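Local coordinates for molybdopterin biosynthesis protein (Mycobacterium abscessus, PDB 3TCR) that probably takes part in molybdenum cofactor biosynthesis, as a trimeric protein of the MoCF_biosynth family with a probable molybdopterin-binding domain, at residues G111-E122 / A151-G159; L132-S142 / T182-I190. All blocks are in the same frame, centred on the assembly; numbering follows the deposited sequence.

Contact 1 (G111-E122 / A151-G159)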
loop_
_atom_site.group_PDB
_atom_site.type_symbol
_atom_site.label_atom_id
_atom_site.label_comp_id
_atom_site.label_asym_id
_atom_site.label_seq_id
_atom_site.Cartn_x
_atom_site.Cartn_y
_atom_site.Cartn_z
ATOM N N GLY A 111 -0.998 -7.889 -17.711
ATOM C CA GLY A 111 -0.408 -6.562 -17.864
ATOM C C GLY A 111 -0.035 -5.863 -16.568
ATOM O O GLY A 111 0.046 -4.631 -16.526
ATOM N N THR A 112 0.225 -6.644 -15.520
ATOM C CA THR A 112 0.641 -6.114 -14.207
ATOM C C THR A 112 2.084 -6.439 -13.802
ATOM O O THR A 112 2.465 -6.196 -12.654
ATOM C CB THR A 112 -0.302 -6.646 -13.100
ATOM O OG1 THR A 112 -0.221 -8.074 -13.021
ATOM C CG2 THR A 112 -1.742 -6.260 -13.403
ATOM N N GLY A 113 2.896 -6.960 -14.720
ATOM C CA GLY A 113 4.300 -7.329 -14.412
ATOM C C GLY A 113 5.254 -6.141 -14.486
ATOM O O GLY A 113 4.827 -4.994 -14.617
ATOM N N VAL A 114 6.552 -6.428 -14.474
ATOM C CA VAL A 114 7.585 -5.388 -14.375
ATOM C C VAL A 114 8.110 -4.848 -15.707
ATOM O O VAL A 114 8.903 -3.927 -15.692
ATOM C CB VAL A 114 8.822 -5.894 -13.620
ATOM C CG1 VAL A 114 8.405 -6.477 -12.259
ATOM C CG2 VAL A 114 9.580 -6.933 -14.460
ATOM N N THR A 115 7.715 -5.419 -16.839
ATOM C CA THR A 115 8.265 -4.985 -18.116
ATOM C C THR A 115 7.495 -3.771 -18.653
ATOM O O THR A 115 6.325 -3.574 -18.321
ATOM C CB THR A 115 8.110 -6.024 -19.191
ATOM O OG1 THR A 115 6.755 -6.011 -19.605
ATOM C CG2 THR A 115 8.481 -7.370 -18.687
ATOM N N PRO A 116 8.146 -2.935 -19.486
ATOM C CA PRO A 116 7.470 -1.706 -19.964
ATOM C C PRO A 116 6.156 -1.931 -20.715
ATOM O O PRO A 116 5.299 -1.070 -20.709
ATOM C CB PRO A 116 8.515 -1.089 -20.887
ATOM C CG PRO A 116 9.830 -1.555 -20.323
ATOM C CD PRO A 116 9.583 -2.937 -19.820
ATOM N N ARG A 117 6.018 -3.074 -21.344
ATOM C CA ARG A 117 4.823 -3.428 -22.095
ATOM C C ARG A 117 3.582 -3.610 -21.166
ATOM O O ARG A 117 2.465 -3.253 -21.547
ATOM C CB ARG A 117 5.140 -4.677 -22.958
ATOM C CG ARG A 117 4.038 -5.123 -23.933
ATOM C CD ARG A 117 3.979 -4.265 -25.213
ATOM N NE ARG A 117 2.747 -4.485 -25.983
ATOM C CZ ARG A 117 2.317 -3.739 -27.006
ATOM N NH1 ARG A 117 1.171 -4.039 -27.618
ATOM N NH2 ARG A 117 3.017 -2.694 -27.435
ATOM N N ASP A 118 3.791 -4.061 -19.932
ATOM C CA ASP A 118 2.716 -4.196 -18.916
ATOM C C ASP A 118 2.140 -2.839 -18.452
ATOM O O ASP A 118 2.709 -2.191 -17.548
ATOM C CB ASP A 118 3.241 -4.905 -17.655
ATOM C CG ASP A 118 3.665 -6.343 -17.899
ATOM O OD1 ASP A 118 2.786 -7.202 -18.142
ATOM O OD2 ASP A 118 4.905 -6.623 -17.786
ATOM N N VAL A 119 0.991 -2.438 -19.004
ATOM C CA VAL A 119 0.445 -1.125 -18.721
ATOM C C VAL A 119 -0.987 -1.115 -18.178
ATOM O O VAL A 119 -1.573 -0.056 -18.086
ATOM C CB VAL A 119 0.557 -0.190 -19.946
ATOM C CG1 VAL A 119 2.037 0.015 -20.326
ATOM C CG2 VAL A 119 -0.239 -0.738 -21.120
ATOM N N ALA A 120 -1.516 -2.255 -17.749
ATOM C CA ALA A 120 -2.833 -2.292 -17.124
ATOM C C ALA A 120 -2.994 -1.301 -15.932
ATOM O O ALA A 120 -3.956 -0.563 -15.865
ATOM C CB ALA A 120 -3.188 -3.730 -16.689
ATOM N N PRO A 121 -2.030 -1.265 -15.012
ATOM C CA PRO A 121 -2.195 -0.335 -13.893
ATOM C C PRO A 121 -2.165 1.142 -14.306
ATOM O O PRO A 121 -2.990 1.938 -13.841
ATOM C CB PRO A 121 -1.032 -0.676 -12.976
ATOM C CG PRO A 121 -0.566 -2.046 -13.423
ATOM C CD PRO A 121 -0.794 -2.052 -14.901
ATOM N N GLU A 122 -1.224 1.501 -15.169
ATOM C CA GLU A 122 -1.145 2.874 -15.720
ATOM C C GLU A 122 -2.432 3.242 -16.441
ATOM O O GLU A 122 -2.870 4.397 -16.377
ATOM C CB GLU A 122 -0.007 2.986 -16.738
ATOM C CG GLU A 122 1.396 2.994 -16.152
ATOM C CD GLU A 122 1.938 1.627 -15.750
ATOM O OE1 GLU A 122 1.283 0.585 -15.923
ATOM O OE2 GLU A 122 3.061 1.617 -15.215
ATOM N N ALA A 151 1.553 -12.783 -8.527
ATOM C CA ALA A 151 0.467 -12.176 -7.742
ATOM C C ALA A 151 1.017 -11.309 -6.578
ATOM O O ALA A 151 0.600 -10.170 -6.384
ATOM C CB ALA A 151 -0.513 -13.247 -7.242
ATOM N N GLY A 152 2.012 -11.804 -5.862
ATOM C CA GLY A 152 2.615 -11.034 -4.798
ATOM C C GLY A 152 3.220 -9.756 -5.298
ATOM O O GLY A 152 3.210 -8.733 -4.619
ATOM N N LEU A 153 3.777 -9.820 -6.496
ATOM C CA LEU A 153 4.464 -8.688 -7.109
ATOM C C LEU A 153 3.565 -7.856 -8.063
ATOM O O LEU A 153 4.007 -6.836 -8.601
ATOM C CB LEU A 153 5.684 -9.210 -7.859
ATOM C CG LEU A 153 6.856 -9.768 -7.032
ATOM C CD1 LEU A 153 7.987 -10.319 -7.925
ATOM C CD2 LEU A 153 7.397 -8.666 -6.131
ATOM N N SER A 154 2.329 -8.298 -8.289
ATOM C CA SER A 154 1.423 -7.598 -9.209
ATOM C C SER A 154 1.371 -6.080 -8.928
ATOM O O SER A 154 1.178 -5.659 -7.789
ATOM C CB SER A 154 0.006 -8.175 -9.131
ATOM O OG SER A 154 -0.883 -7.418 -9.934
ATOM N N ARG A 155 1.512 -5.273 -9.980
ATOM C CA ARG A 155 1.328 -3.821 -9.858
ATOM C C ARG A 155 -0.162 -3.398 -9.965
ATOM O O ARG A 155 -0.500 -2.198 -10.061
ATOM C CB ARG A 155 2.195 -3.103 -10.874
ATOM C CG ARG A 155 3.675 -3.342 -10.673
ATOM C CD ARG A 155 4.558 -2.481 -11.580
ATOM N NE ARG A 155 4.151 -2.672 -12.947
ATOM C CZ ARG A 155 3.453 -1.819 -13.691
ATOM N NH1 ARG A 155 3.093 -0.626 -13.256
ATOM N NH2 ARG A 155 3.117 -2.188 -14.919
ATOM N N GLY A 156 -1.051 -4.383 -9.950
ATOM C CA GLY A 156 -2.466 -4.132 -10.152
ATOM C C GLY A 156 -3.013 -3.092 -9.176
ATOM O O GLY A 156 -2.553 -2.999 -8.025
ATOM N N VAL A 157 -3.934 -2.256 -9.647
ATOM C CA VAL A 157 -4.692 -1.361 -8.770
ATOM C C VAL A 157 -6.156 -1.785 -8.743
ATOM O O VAL A 157 -6.587 -2.702 -9.481
ATOM C CB VAL A 157 -4.583 0.102 -9.231
ATOM C CG1 VAL A 157 -3.113 0.565 -9.276
ATOM C CG2 VAL A 157 -5.262 0.288 -10.582
ATOM N N ALA A 158 -6.930 -1.102 -7.898
ATOM C CA ALA A 158 -8.348 -1.371 -7.731
ATOM C C ALA A 158 -9.067 -0.117 -7.271
ATOM O O ALA A 158 -8.510 0.696 -6.519
ATOM C CB ALA A 158 -8.583 -2.508 -6.736
ATOM N N GLY A 159 -10.315 0.028 -7.688
ATOM C CA GLY A 159 -11.101 1.203 -7.316
ATOM C C GLY A 159 -12.462 1.276 -7.983
ATOM O O GLY A 159 -12.871 0.310 -8.660
HETATM O O HOH W 1 4.796 -7.043 -11.165
#

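Contact 2 (L132-S142 / T182-I190)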
loop_
_atom_site.group_PDB
_atom_site.type_symbol
_atom_site.label_atom_id
_atom_site.label_comp_id
_atom_site.label_asym_id
_atom_site.label_seq_id
_atom_site.Cartn_x
_atom_site.Cartn_y
_atom_site.Cartn_z
ATOM N N LEU A 132 -9.171 1.703 -4.037
ATOM C CA LEU A 132 -9.466 0.769 -2.964
ATOM C C LEU A 132 -8.231 -0.075 -2.768
ATOM O O LEU A 132 -8.120 -1.228 -3.255
ATOM C CB LEU A 132 -10.690 -0.095 -3.301
ATOM C CG LEU A 132 -12.007 0.694 -3.343
ATOM C CD1 LEU A 132 -13.155 -0.083 -3.987
ATOM C CD2 LEU A 132 -12.376 1.160 -1.930
ATOM N N LEU A 133 -7.286 0.529 -2.069
ATOM C CA LEU A 133 -5.993 -0.060 -1.845
ATOM C C LEU A 133 -6.133 -1.393 -1.142
ATOM O O LEU A 133 -5.366 -2.320 -1.396
ATOM C CB LEU A 133 -5.109 0.880 -1.018
ATOM C CG LEU A 133 -4.448 2.050 -1.745
ATOM C CD1 LEU A 133 -3.717 2.965 -0.743
ATOM C CD2 LEU A 133 -3.504 1.518 -2.812
ATOM N N GLY A 134 -7.101 -1.481 -0.248
ATOM C CA GLY A 134 -7.380 -2.717 0.453
ATOM C C GLY A 134 -7.539 -3.932 -0.427
ATOM O O GLY A 134 -7.130 -5.032 -0.043
ATOM N N ILE A 135 -8.174 -3.761 -1.590
ATOM C CA ILE A 135 -8.368 -4.873 -2.527
ATOM C C ILE A 135 -7.007 -5.282 -3.124
ATOM O O ILE A 135 -6.624 -6.465 -3.063
ATOM C CB ILE A 135 -9.395 -4.526 -3.632
ATOM C CG1 ILE A 135 -10.820 -4.325 -3.053
ATOM C CG2 ILE A 135 -9.496 -5.618 -4.673
ATOM C CD1 ILE A 135 -11.830 -3.873 -4.090
ATOM N N ALA A 136 -6.278 -4.302 -3.667
ATOM C CA ALA A 136 -4.988 -4.535 -4.341
ATOM C C ALA A 136 -3.987 -5.156 -3.359
ATOM O O ALA A 136 -3.312 -6.126 -3.703
ATOM C CB ALA A 136 -4.416 -3.232 -4.954
ATOM N N GLU A 137 -3.920 -4.597 -2.146
ATOM C CA GLU A 137 -3.044 -5.095 -1.072
ATOM C C GLU A 137 -3.388 -6.522 -0.627
ATOM O O GLU A 137 -2.488 -7.364 -0.447
ATOM C CB GLU A 137 -3.095 -4.178 0.170
ATOM C CG GLU A 137 -2.553 -2.767 -0.009
ATOM C CD GLU A 137 -2.847 -1.819 1.170
ATOM O OE1 GLU A 137 -3.440 -2.245 2.207
ATOM O OE2 GLU A 137 -2.453 -0.633 1.059
ATOM N N ALA A 138 -4.662 -6.786 -0.417
ATOM C CA ALA A 138 -5.102 -8.145 -0.063
ATOM C C ALA A 138 -4.769 -9.176 -1.187
ATOM O O ALA A 138 -4.405 -10.314 -0.892
ATOM C CB ALA A 138 -6.609 -8.170 0.257
ATOM N N ILE A 139 -4.894 -8.776 -2.454
ATOM C CA ILE A 139 -4.579 -9.663 -3.577
ATOM C C ILE A 139 -3.086 -9.973 -3.581
ATOM O O ILE A 139 -2.685 -11.144 -3.737
ATOM C CB ILE A 139 -5.037 -9.078 -4.926
ATOM C CG1 ILE A 139 -6.579 -9.070 -5.038
ATOM C CG2 ILE A 139 -4.484 -9.869 -6.113
ATOM C CD1 ILE A 139 -7.119 -8.246 -6.208
ATOM N N ARG A 140 -2.260 -8.943 -3.389
ATOM C CA ARG A 140 -0.792 -9.150 -3.341
ATOM C C ARG A 140 -0.400 -10.022 -2.155
ATOM O O ARG A 140 0.408 -10.948 -2.272
ATOM C CB ARG A 140 -0.026 -7.817 -3.263
ATOM C CG ARG A 140 0.103 -7.126 -4.620
ATOM C CD ARG A 140 1.001 -5.942 -4.567
ATOM N NE ARG A 140 0.358 -4.773 -3.975
ATOM C CZ ARG A 140 -0.325 -3.857 -4.667
ATOM N NH1 ARG A 140 -0.833 -2.808 -4.030
ATOM N NH2 ARG A 140 -0.538 -3.985 -5.995
ATOM N N SER A 141 -0.955 -9.696 -1.008
ATOM C CA SER A 141 -0.627 -10.390 0.223
ATOM C C SER A 141 -1.021 -11.861 0.169
ATOM O O SER A 141 -0.238 -12.720 0.512
ATOM C CB SER A 141 -1.389 -9.729 1.376
ATOM O OG SER A 141 -1.095 -10.431 2.534
ATOM N N SER A 142 -2.235 -12.149 -0.269
ATOM C CA SER A 142 -2.658 -13.554 -0.421
ATOM C C SER A 142 -1.822 -14.297 -1.471
ATOM O O SER A 142 -1.482 -15.468 -1.270
ATOM C CB SER A 142 -4.142 -13.661 -0.798
ATOM O OG SER A 142 -4.483 -14.999 -1.158
ATOM N N THR A 182 -9.761 -14.131 -3.270
ATOM C CA THR A 182 -9.641 -12.950 -2.404
ATOM C C THR A 182 -10.666 -11.874 -2.792
ATOM O O THR A 182 -11.328 -11.294 -1.944
ATOM C CB THR A 182 -8.217 -12.360 -2.482
ATOM O OG1 THR A 182 -7.296 -13.290 -1.924
ATOM C CG2 THR A 182 -8.110 -11.050 -1.723
ATOM N N LEU A 183 -10.821 -11.665 -4.088
ATOM C CA LEU A 183 -11.608 -10.559 -4.609
ATOM C C LEU A 183 -13.101 -10.735 -4.497
ATOM O O LEU A 183 -13.813 -9.781 -4.176
ATOM C CB LEU A 183 -11.290 -10.310 -6.083
ATOM C CG LEU A 183 -12.304 -9.409 -6.806
ATOM C CD1 LEU A 183 -12.229 -8.006 -6.202
ATOM C CD2 LEU A 183 -12.004 -9.390 -8.288
ATOM N N THR A 184 -13.610 -11.903 -4.863
ATOM C CA THR A 184 -15.056 -12.012 -5.031
ATOM C C THR A 184 -15.881 -11.746 -3.771
ATOM O O THR A 184 -16.917 -11.113 -3.865
ATOM C CB THR A 184 -15.501 -13.291 -5.752
ATOM O OG1 THR A 184 -15.084 -14.463 -5.044
ATOM C CG2 THR A 184 -14.957 -13.311 -7.211
ATOM N N PRO A 185 -15.424 -12.179 -2.579
ATOM C CA PRO A 185 -16.260 -11.752 -1.417
ATOM C C PRO A 185 -16.223 -10.244 -1.183
ATOM O O PRO A 185 -17.204 -9.666 -0.762
ATOM C CB PRO A 185 -15.675 -12.508 -0.226
ATOM C CG PRO A 185 -14.787 -13.554 -0.808
ATOM C CD PRO A 185 -14.335 -13.073 -2.181
ATOM N N MET A 186 -15.096 -9.612 -1.458
ATOM C CA MET A 186 -14.981 -8.163 -1.305
ATOM C C MET A 186 -15.902 -7.444 -2.294
ATOM O O MET A 186 -16.626 -6.500 -1.926
ATOM C CB MET A 186 -13.537 -7.713 -1.499
ATOM C CG MET A 186 -12.574 -8.229 -0.431
ATOM S SD MET A 186 -10.828 -7.823 -0.782
ATOM C CE MET A 186 -10.656 -6.577 0.471
ATOM N N ALA A 187 -15.895 -7.916 -3.531
ATOM C CA ALA A 187 -16.707 -7.330 -4.583
ATOM C C ALA A 187 -18.193 -7.474 -4.276
ATOM O O ALA A 187 -18.949 -6.513 -4.455
ATOM C CB ALA A 187 -16.375 -7.949 -5.944
ATOM N N ILE A 188 -18.613 -8.655 -3.811
ATOM C CA ILE A 188 -20.003 -8.870 -3.381
ATOM C C ILE A 188 -20.381 -7.838 -2.308
ATOM O O ILE A 188 -21.406 -7.188 -2.415
ATOM C CB ILE A 188 -20.229 -10.321 -2.891
ATOM C CG1 ILE A 188 -20.150 -11.306 -4.091
ATOM C CG2 ILE A 188 -21.563 -10.493 -2.130
ATOM C CD1 ILE A 188 -20.116 -12.793 -3.693
ATOM N N GLN A 189 -19.509 -7.616 -1.324
ATOM C CA GLN A 189 -19.830 -6.685 -0.251
ATOM C C GLN A 189 -19.925 -5.235 -0.717
ATOM O O GLN A 189 -20.744 -4.477 -0.210
ATOM C CB GLN A 189 -18.848 -6.820 0.917
ATOM C CG GLN A 189 -19.275 -7.912 1.893
ATOM C CD GLN A 189 -18.121 -8.530 2.663
ATOM O OE1 GLN A 189 -16.982 -8.628 2.160
ATOM N NE2 GLN A 189 -18.406 -8.960 3.898
ATOM N N ILE A 190 -19.067 -4.848 -1.653
ATOM C CA ILE A 190 -19.072 -3.478 -2.153
ATOM C C ILE A 190 -20.337 -3.258 -2.989
ATOM O O ILE A 190 -21.054 -2.255 -2.795
ATOM C CB ILE A 190 -17.811 -3.189 -2.955
ATOM C CG1 ILE A 190 -16.625 -3.139 -1.995
ATOM C CG2 ILE A 190 -17.920 -1.912 -3.787
ATOM C CD1 ILE A 190 -15.278 -3.091 -2.698
HETATM O O HOH W 2 -6.991 -15.867 -1.957
#

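Contact 1 (G111-E122 / A151-G159)
Arg-155 starts with CG anti to its carbonyl carbon (chi1 -62°), runs extended through chi2 and bends at chi3 (-54°), which carries its guanidinium along Thr-112 and Gly-113 to Glu-122. The receiving segment, 111-122, holds the Gly-Thr-Gly-Val-Thr-Pro-Arg-Asp sequence characteristic of MogA/MoaB-like molybdopterin-binding proteins, and here it is a loop running into helix 120-124. The backbone of Arg-155 is tied down first: its N gives a nearly straight hydrogen bond of 3.0 Å to Thr-112 O, using a lone pair in the carbonyl plane. In the side chain, NE and NH2 both point at one oxygen, Gly-113 O, at 2.9 Å and 3.3 Å, and this oxygen lies close to the guanidinium plane. This double hold limits rotation of the group. NH1 completes a salt bridge with Glu-122 OE2 (3.0 Å), although the carboxylate and guanidinium planes stand 51° apart. Arg-130 of the second subunit pairs with the same carboxylate, so the bridge lies at a subunit interface. Pro-121 CG covers one face of the guanidinium, and its CB touches the backbone, 3.3 Å from Arg-155 O. Within the loop, Asp-118 OD2 accepts from both the N and OG1 of Thr-115, bracing the type I turn of 115-118 just before the helix. One residue before Arg-155, Ser-154 OG makes a weak contact of 3.2 Å with Thr-112 OG1. Ser-154 OG also accepts from Gly-156 N (3.0 Å), forming an ST turn that shapes the bend toward strand 158-161. A water bridges the two segments here, donating to Thr-112 O and, at 2.7 Å, to Leu-153 O.

Contact 2 (L132-S142 / T182-I190)
Ile-135 and Ile-190 reach toward each other tip to tip, their CD1 atoms 3.8 Å apart, in an antiparallel helix pair lying on one side of the mixed sheet of this alpha/beta fold. The axes of 133-142 and 182-190 are 10.2 Å apart at their closest, with N-to-C directions at 161°. Leu-132, at the N-cap position, also meets Ile-190 end-on through CD1. The Ile-135 side chain lies aslant of Leu-183 and runs counter to that of Met-186: its CG2, anti to its backbone N, touches Leu-183 CD1 at 3.9 Å, while its CG1 is 4.2 Å from Met-186 SD. The bend of Met-186 at chi3 brings CE against the backbone of helix 133-142, 3.9 Å from Gly-134 O. Leu-153 of the third subunit packs on both Ile-135 and Met-186, and Leu-183 rests on Val-107 and Val-167 of the sheet. Farther along, Thr-182 turns CG2 onto Ala-138 CB and also onto Ile-139 CG1. At this polar end Ser-142 OG is hydrogen-bonded to Asp-178, and a water donates to Ser-142 OG at 2.8 Å while lying 2.6 Å from Thr-182 OG1.

The two contacts have centres about 16 Å apart and alternate along the chain: 111-122 comes first, then helix segment 132-142, then 151-159, then 182-190. Helix 133-145 of contact 2 is followed by helix 149-152, where the second half of contact 1 begins. The two contacts touch at two places in 151-159. Ala-158 O accepts from Leu-132 N, linking strand 158-161 to the residue just after strand 130-131, at the edge of the sheet within this chain, and Arg-140 NH2 donates to Ser-154 O. Both contacts lie within the probable molybdopterin-binding domain range, and both reach the second subunit, tying the loop region to the trimer interfaces.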